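Local atomic coordinates of sugar ABC transporter substrate-binding protein, BlMnBP1 (Bifidobacterium animalis subsp. lactis ATCC 27673, PDB entry 6I5R), a protein that binds mannobiose as the solute-binding protein of an ABC transporter and probably delivers beta-manno-oligosaccharides to the membrane components for uptake. Residues 348-351 against 352-356; 365-368 against 369-372. All coordinates share one frame; numbering follows the deposited sequence.

Contact 1. Residues 348-351 against 352-356; sequences SGFA and KNEGG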
ATOM      1  N   SER A 348      13.751 -14.761  -3.572  1.00 16.39           N
ATOM      2  CA  SER A 348      12.542 -15.523  -3.279  1.00 23.08           C
ATOM      3  C   SER A 348      11.603 -15.628  -4.469  1.00 22.11           C
ATOM      4  O   SER A 348      10.902 -16.639  -4.617  1.00 22.66           O
ATOM      5  CB  SER A 348      11.772 -14.890  -2.123  1.00 23.90           C
ATOM      6  OG  SER A 348      11.322 -13.611  -2.465  1.00 18.01           O
ATOM      7  N   GLY A 349      11.485 -14.563  -5.260  1.00 18.72           N
ATOM      8  CA  GLY A 349      10.417 -14.469  -6.238  1.00 24.07           C
ATOM      9  C   GLY A 349       9.106 -13.915  -5.707  1.00 21.49           C
ATOM     10  O   GLY A 349       8.106 -13.932  -6.436  1.00 27.10           O
ATOM     11  N   PHE A 350       9.069 -13.439  -4.457  1.00 23.22           N
ATOM     12  CA  PHE A 350       7.818 -12.934  -3.890  1.00 16.39           C
ATOM     13  C   PHE A 350       7.166 -11.891  -4.804  1.00 22.25           C
ATOM     14  O   PHE A 350       5.974 -11.972  -5.108  1.00 16.70           O
ATOM     15  CB  PHE A 350       8.077 -12.357  -2.484  1.00 19.11           C
ATOM     16  CG  PHE A 350       6.859 -11.782  -1.840  1.00 21.82           C
ATOM     17  CD1 PHE A 350       6.507 -10.429  -2.009  1.00 24.56           C
ATOM     18  CD2 PHE A 350       6.034 -12.574  -1.087  1.00 18.02           C
ATOM     19  CE1 PHE A 350       5.358  -9.913  -1.440  1.00 19.28           C
ATOM     20  CE2 PHE A 350       4.876 -12.041  -0.516  1.00 25.82           C
ATOM     21  CZ  PHE A 350       4.555 -10.702  -0.695  1.00 19.27           C
ATOM     22  N   ALA A 351       7.935 -10.909  -5.265  1.00 25.30           N
ATOM     23  CA  ALA A 351       7.351  -9.872  -6.096  1.00 21.45           C
ATOM     24  C   ALA A 351       6.790 -10.439  -7.400  1.00 20.93           C
ATOM     25  O   ALA A 351       5.673 -10.077  -7.809  1.00 29.17           O
ATOM     26  CB  ALA A 351       8.394  -8.783  -6.355  1.00 28.22           C
ATOM     27  N   LYS A 352       7.538 -11.324  -8.073  1.00 20.30           N
ATOM     28  CA  LYS A 352       7.037 -11.929  -9.308  1.00 24.06           C
ATOM     29  C   LYS A 352       5.739 -12.699  -9.067  1.00 25.93           C
ATOM     30  O   LYS A 352       4.880 -12.765  -9.952  1.00 32.18           O
ATOM     31  CB  LYS A 352       8.135 -12.819  -9.919  1.00 21.86           C
ATOM     32  CG  LYS A 352       7.766 -13.569 -11.168  1.00 28.45           C
ATOM     33  CD  LYS A 352       9.009 -14.238 -11.823  1.00 26.80           C
ATOM     34  CE  LYS A 352       9.561 -15.396 -11.000  1.00 31.33           C
ATOM     35  NZ  LYS A 352       8.684 -16.620 -11.163  1.00 32.72           N
ATOM     36  N   ASN A 353       5.548 -13.218  -7.856  1.00 26.88           N
ATOM     37  CA  ASN A 353       4.428 -14.127  -7.599  1.00 20.38           C
ATOM     38  C   ASN A 353       3.175 -13.426  -7.127  1.00 28.54           C
ATOM     39  O   ASN A 353       2.056 -13.848  -7.453  1.00 31.09           O
ATOM     40  CB  ASN A 353       4.897 -15.180  -6.603  1.00 24.93           C
ATOM     41  CG  ASN A 353       5.880 -16.093  -7.216  1.00 26.03           C
ATOM     42  OD1 ASN A 353       5.861 -16.259  -8.435  1.00 37.74           O
ATOM     43  ND2 ASN A 353       6.769 -16.677  -6.417  1.00 23.88           N
ATOM     44  N   GLU A 354       3.339 -12.338  -6.403  1.00 21.40           N
ATOM     45  CA  GLU A 354       2.247 -11.547  -5.888  1.00 22.11           C
ATOM     46  C   GLU A 354       1.935 -10.378  -6.792  1.00 21.36           C
ATOM     47  O   GLU A 354       1.328  -9.402  -6.344  1.00 24.90           O
ATOM     48  CB  GLU A 354       2.606 -11.094  -4.476  1.00 21.65           C
ATOM     49  CG  GLU A 354       2.811 -12.268  -3.554  1.00 24.56           C
ATOM     50  CD  GLU A 354       1.539 -13.062  -3.357  1.00 23.07           C
ATOM     51  OE1 GLU A 354       0.477 -12.445  -3.147  1.00 18.17           O
ATOM     52  OE2 GLU A 354       1.607 -14.315  -3.413  1.00 23.54           O
ATOM     53  N   GLY A 355       2.370 -10.449  -8.046  1.00 24.13           N
ATOM     54  CA  GLY A 355       1.989  -9.453  -9.026  1.00 22.95           C
ATOM     55  C   GLY A 355       2.550  -8.072  -8.795  1.00 23.05           C
ATOM     56  O   GLY A 355       1.891  -7.091  -9.119  1.00 22.80           O
ATOM     57  N   GLY A 356       3.757  -7.965  -8.239  1.00 21.60           N
ATOM     58  CA  GLY A 356       4.355  -6.684  -7.967  1.00 24.05           C
ATOM     59  C   GLY A 356       5.712  -6.493  -8.630  1.00 22.24           C
ATOM     60  O   GLY A 356       6.283  -7.400  -9.237  1.00 16.66           O
TER
HETATM   61  O   HOH W   1       9.550 -18.184  -6.105  1.00 34.54           O
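Glu354, just past the end of the short helix 350-353, lays its CG over one face of the Phe350 ring. Glu354 CG stands 3.8 Å from the centroid of the Phe350 ring, 19° off the normal and displaced toward the rim, where CE2 and CZ are its nearest ring atoms: a CH-pi contact. Phe350 has CG anti to the backbone N (chi1 178°), which swings the ring down the same flank from which Glu354 reaches across, its chain bent at chi2 and the carboxylate turned 27° from the ring plane. Beyond the bend the carboxylate makes a salt bridge with Arg46 through OE1, and its OE2 is hydrogen-bonded to Tyr54 OH. Because Arg46 lines the glycan pocket, this is consistent with a second-shell role for Glu354. Phe350 O takes Glu354 N at 3.0 Å nearly in line with its carbonyl, and Asn353 N, also at 3.0 Å, from above the carbonyl plane. Gly356 N closes on Ala351 O at 2.9 Å. At the start, Ser348 OG accepts Phe350 N at 3.0 Å in an ST turn. Gly349, at the N-cap, has a positive phi at which a side chain would collide with the carbonyl oxygen of Ser348. The turn follows helix 331-346, and Phe350 packs among Met344, Tyr62 of helix 59-69 and Asn145 and Asn146 of strand 139-155.

Contact 2. Residues 365-368 against 369-372; sequences SMPE and TYET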
ATOM      1  N   SER A 365      12.121  -6.055 -14.550  1.00 21.69           N
ATOM      2  CA  SER A 365      10.926  -6.788 -14.953  1.00 25.25           C
ATOM      3  C   SER A 365       9.672  -6.223 -14.272  1.00 24.57           C
ATOM      4  O   SER A 365       9.723  -5.662 -13.166  1.00 32.40           O
ATOM      5  CB  SER A 365      11.095  -8.272 -14.622  1.00 27.64           C
ATOM      6  OG  SER A 365      10.576  -8.544 -13.330  1.00 28.20           O
ATOM      7  N   MET A 366       8.538  -6.340 -14.971  1.00 23.28           N
ATOM      8  CA  MET A 366       7.269  -5.742 -14.573  1.00 24.58           C
ATOM      9  C   MET A 366       6.148  -6.773 -14.585  1.00 26.40           C
ATOM     10  O   MET A 366       6.034  -7.530 -15.555  1.00 33.17           O
ATOM     11  CB  MET A 366       6.884  -4.614 -15.545  1.00 23.21           C
ATOM     12  CG  MET A 366       7.716  -3.354 -15.390  1.00 27.74           C
ATOM     13  SD  MET A 366       7.493  -2.689 -13.720  1.00 52.41           S
ATOM     14  CE  MET A 366       6.006  -1.751 -13.973  1.00 25.82           C
ATOM     15  N   PRO A 367       5.276  -6.808 -13.562  1.00 26.33           N
ATOM     16  CA  PRO A 367       4.111  -7.696 -13.651  1.00 27.03           C
ATOM     17  C   PRO A 367       3.379  -7.487 -14.970  1.00 25.19           C
ATOM     18  O   PRO A 367       3.383  -6.378 -15.536  1.00 29.13           O
ATOM     19  CB  PRO A 367       3.236  -7.281 -12.462  1.00 27.26           C
ATOM     20  CG  PRO A 367       4.169  -6.636 -11.514  1.00 22.00           C
ATOM     21  CD  PRO A 367       5.260  -6.001 -12.330  1.00 23.92           C
ATOM     22  N   GLU A 368       2.726  -8.555 -15.444  1.00 23.41           N
ATOM     23  CA  GLU A 368       1.894  -8.446 -16.648  1.00 27.01           C
ATOM     24  C   GLU A 368       0.613  -7.648 -16.400  1.00 28.37           C
ATOM     25  O   GLU A 368      -0.083  -7.316 -17.369  1.00 34.30           O
ATOM     26  CB  GLU A 368       1.559  -9.841 -17.219  1.00 25.84           C
ATOM     27  CG  GLU A 368       2.555 -10.416 -18.281  1.00 27.82           C
ATOM     28  CD  GLU A 368       2.770  -9.525 -19.524  1.00 26.24           C
ATOM     29  OE1 GLU A 368       1.972  -8.571 -19.743  1.00 36.21           O
ATOM     30  OE2 GLU A 368       3.746  -9.768 -20.293  1.00 36.88           O
ATOM     31  N   THR A 369       0.319  -7.309 -15.135  1.00 25.98           N
ATOM     32  CA  THR A 369      -0.821  -6.473 -14.756  1.00 23.32           C
ATOM     33  C   THR A 369      -0.770  -5.090 -15.379  1.00 27.46           C
ATOM     34  O   THR A 369      -1.796  -4.388 -15.420  1.00 25.61           O
ATOM     35  CB  THR A 369      -0.834  -6.288 -13.233  1.00 24.14           C
ATOM     36  OG1 THR A 369      -0.912  -7.560 -12.573  1.00 32.20           O
ATOM     37  CG2 THR A 369      -1.968  -5.384 -12.776  1.00 30.36           C
ATOM     38  N   TYR A 370       0.427  -4.657 -15.752  1.00 20.53           N
ATOM     39  CA  TYR A 370       0.651  -3.352 -16.330  1.00 25.79           C
ATOM     40  C   TYR A 370       0.560  -3.471 -17.834  1.00 24.92           C
ATOM     41  O   TYR A 370       1.581  -3.347 -18.542  1.00 38.27           O
ATOM     42  CB  TYR A 370       1.966  -2.811 -15.831  1.00 25.95           C
ATOM     43  CG  TYR A 370       1.961  -2.626 -14.352  1.00 20.22           C
ATOM     44  CD1 TYR A 370       1.428  -1.480 -13.805  1.00 21.74           C
ATOM     45  CD2 TYR A 370       2.467  -3.596 -13.503  1.00 24.86           C
ATOM     46  CE1 TYR A 370       1.409  -1.282 -12.462  1.00 21.81           C
ATOM     47  CE2 TYR A 370       2.459  -3.403 -12.115  1.00 25.76           C
ATOM     48  CZ  TYR A 370       1.914  -2.236 -11.611  1.00 21.79           C
ATOM     49  OH  TYR A 370       1.843  -1.973 -10.251  1.00 23.28           O
ATOM     50  N   GLU A 371      -0.717  -3.728 -18.288  1.00 31.68           N
ATOM     51  CA  GLU A 371      -0.987  -3.594 -19.707  1.00 22.48           C
ATOM     52  C   GLU A 371      -2.067  -2.614 -20.090  1.00 26.27           C
ATOM     53  O   GLU A 371      -2.019  -2.135 -21.270  1.00 34.08           O
ATOM     54  CB  GLU A 371      -1.261  -4.980 -20.301  1.00 29.33           C
ATOM     55  CG  GLU A 371      -2.389  -5.761 -19.641  1.00 31.99           C
ATOM     56  CD  GLU A 371      -2.732  -7.029 -20.351  1.00 26.26           C
ATOM     57  OE1 GLU A 371      -2.270  -7.153 -21.494  1.00 40.78           O
ATOM     58  OE2 GLU A 371      -3.433  -7.907 -19.762  1.00 33.28           O
ATOM     59  N   THR A 372      -2.983  -2.227 -19.106  1.00 27.55           N
ATOM     60  CA  THR A 372      -3.785  -1.028 -19.389  1.00 24.20           C
ATOM     61  C   THR A 372      -3.037   0.343 -19.058  1.00 25.03           C
ATOM     62  O   THR A 372      -3.672   1.445 -18.933  1.00 27.70           O
ATOM     63  CB  THR A 372      -5.102  -1.040 -18.645  1.00 24.68           C
ATOM     64  OG1 THR A 372      -4.736  -1.228 -17.302  1.00 33.44           O
ATOM     65  CG2 THR A 372      -5.992  -2.236 -19.101  1.00 29.77           C
TER
HETATM   66  O   HOH W   2       4.184  -5.416 -17.763  1.00 32.72           O
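Pro367 O is gripped by a water at 2.6 Å and, more weakly, by Tyr370 N at 3.4 Å, the latter bond long but nearly straight and closing the type I beta turn from Pro367 to Tyr370. The same water donates weakly to Tyr370 O, and the carbonyl oxygen of Pro367 lies at the edge of the tyrosine ring, in its plane. Two apolar side chains meet this ring. Met366, bent at chi2 and chi3, curls its methyl CE over one face, 4.2 Å from the centroid of the Tyr370 ring, in a CH-pi contact, the two side chains crossing at about a right angle. Pro367 instead runs alongside, its CG 3.7 Å from Tyr370 CE2. With CG of Tyr370 beside its own backbone N (chi1 -62°), the ring is brought back along the proline, and its hydroxyl is hydrogen-bonded to Thr149 OG1. Replacing Tyr370 with an alanine would probably leave the Met366 methyl without its aromatic face, Pro367 CG without the ring atoms beside it and Thr149 without this hydroxyl partner. With its closing backbone bond long and weak, the turn probably relies in part on apolar packing against the tyrosine, with water bridging its carbonyls.

Contact 1 precedes contact 2 along the chain, and their centres lie about 12 Å apart on the same side of the chain's centre. The first is the short helix 350-353 and its exit; the second belongs to the loop that runs on to strand 377-379. They meet directly, with Gly356 O 3.2 Å from Pro367 CG, so the loop folds back on the exit of the helix. Both also reach strand 139-155 of the mixed sheet, through Asn145 and Asn146 in contact 1 and Thr149 in contact 2. The Phe350 side chain is about 7 Å from a bound mannose unit and that of Tyr370 about 12 Å; neither residue is among those lining the glycan pocket, so both are more consistent with shaping its surroundings than with gripping the sugar.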